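Local coordinates for protein Agap007691-pb (Anopheles gambiae, PDB 5C98) that belongs to the serpin family and may inhibit serine proteases, though its actual function in the mosquito remains unknown, at residues A[256-259]-A[260-263]. Numbering follows the deposited sequence. Where two conformers were deposited one is given.
Sequences SITP and AHLA
Thr258 and His261 meet where the chain leaves helix 250-256, runs extended through Ile257 and Thr258, and turns into helix 259-268, whose first turn closes through bonds from Leu262 N to Thr258 O and from Ala263 N to Pro259 O (2.9 Å). Thr258 and His261 form a capping box. Threonine suits the N-cap because its hydroxyl can accept from amides that have no earlier helical carbonyl: OG1 receives weak bonds from Ala260 N at 3.2 Å and from His261 N. A chi1 of 69° puts OG1 between its own backbone N and carbonyl carbon, on the side of these two amides. The return bond comes from histidine, here in place of the acidic group common in such boxes: Thr258 N donates to ring atom ND1 of His261 at 3.0 Å, with an N-H...N angle of 151°. The amide meets ND1 practically in the ring plane. Accepting from an amide, ND1 is probably unprotonated, which would put the ring hydrogen on NE2. The His261 ring also meets that of His219, their planes steeply inclined.

Proline fits the first helical turn, where its missing N-H costs no bond and its ring restricts phi to a helical value; it packs on Lys23 and Leu26 of helix 15-32. Ile257 and Leu262 are the buried, apolar side of the junction. Ile257 CD1 touches Leu262 CD2 at 4.1 Å, and both side chains lie against Leu26 and strands 237-244 and 354-360. Ile257 holds CG1 anti to its N (chi1 -168°), which brings that atom to 4.1 Å from His261 CB. Next to ND1, the ring carbon CE1 of His261 lies 3.3 Å from Ser256 O, near the ring plane.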
loop_
_atom_site.group_PDB
_atom_site.type_symbol
_atom_site.label_atom_id
_atom_site.label_comp_id
_atom_site.label_asym_id
_atom_site.label_seq_id
_atom_site.Cartn_x
_atom_site.Cartn_y
_atom_site.Cartn_z
ATOM N N SER A 256 4.364 17.062 6.361
ATOM C CA SER A 256 3.344 18.056 6.672
ATOM C C SER A 256 1.925 17.541 6.483
ATOM O O SER A 256 1.012 17.970 7.201
ATOM C CB SER A 256 3.529 19.277 5.771
ATOM O OG SER A 256 4.701 20.020 6.086
ATOM N N ILE A 257 1.711 16.633 5.525
ATOM C CA ILE A 257 0.361 16.382 5.045
ATOM C C ILE A 257 -0.485 15.699 6.118
ATOM O O ILE A 257 -0.056 14.752 6.787
ATOM C CB ILE A 257 0.402 15.574 3.737
ATOM C CG1 ILE A 257 -0.991 15.564 3.086
ATOM C CG2 ILE A 257 0.960 14.201 3.993
ATOM C CD1 ILE A 257 -0.996 14.856 1.718
ATOM N N THR A 258 -1.714 16.165 6.250
ATOM C CA THR A 258 -2.723 15.577 7.130
ATOM C C THR A 258 -4.017 15.390 6.371
ATOM O O THR A 258 -4.211 15.933 5.280
ATOM C CB THR A 258 -3.003 16.516 8.308
ATOM O OG1 THR A 258 -3.678 17.683 7.822
ATOM C CG2 THR A 258 -1.718 16.898 9.016
ATOM N N PRO A 259 -4.968 14.658 6.956
ATOM C CA PRO A 259 -6.292 14.558 6.318
ATOM C C PRO A 259 -6.956 15.902 6.103
ATOM O O PRO A 259 -7.728 16.053 5.145
ATOM C CB PRO A 259 -7.081 13.679 7.297
ATOM C CG PRO A 259 -5.997 12.834 7.935
ATOM C CD PRO A 259 -4.864 13.791 8.139
ATOM N N ALA A 260 -6.662 16.891 6.944
ATOM C CA ALA A 260 -7.240 18.211 6.735
ATOM C C ALA A 260 -6.794 18.777 5.402
ATOM O O ALA A 260 -7.579 19.419 4.706
ATOM C CB ALA A 260 -6.860 19.158 7.869
ATOM N N HIS A 261 -5.541 18.530 5.016
ATOM C CA HIS A 261 -5.080 18.992 3.711
ATOM C C HIS A 261 -5.803 18.278 2.583
ATOM O O HIS A 261 -6.084 18.886 1.541
ATOM C CB HIS A 261 -3.594 18.742 3.539
ATOM C CG HIS A 261 -2.730 19.583 4.401
ATOM N ND1 HIS A 261 -1.912 19.050 5.372
ATOM C CD2 HIS A 261 -2.551 20.923 4.450
ATOM C CE1 HIS A 261 -1.252 20.025 5.969
ATOM N NE2 HIS A 261 -1.625 21.170 5.433
ATOM N N LEU A 262 -6.029 16.971 2.730
ATOM C CA LEU A 262 -6.777 16.235 1.720
ATOM C C LEU A 262 -8.172 16.807 1.548
ATOM O O LEU A 262 -8.654 16.950 0.416
ATOM C CB LEU A 262 -6.830 14.748 2.076
ATOM C CG LEU A 262 -5.485 14.018 2.078
ATOM C CD1 LEU A 262 -5.633 12.552 2.492
ATOM C CD2 LEU A 262 -4.844 14.101 0.688
ATOM N N ALA A 263 -8.825 17.172 2.661
ATOM C CA ALA A 263 -10.145 17.794 2.585
ATOM C C ALA A 263 -10.082 19.139 1.877
ATOM O O ALA A 263 -10.957 19.461 1.065
ATOM C CB ALA A 263 -10.720 17.975 3.987
#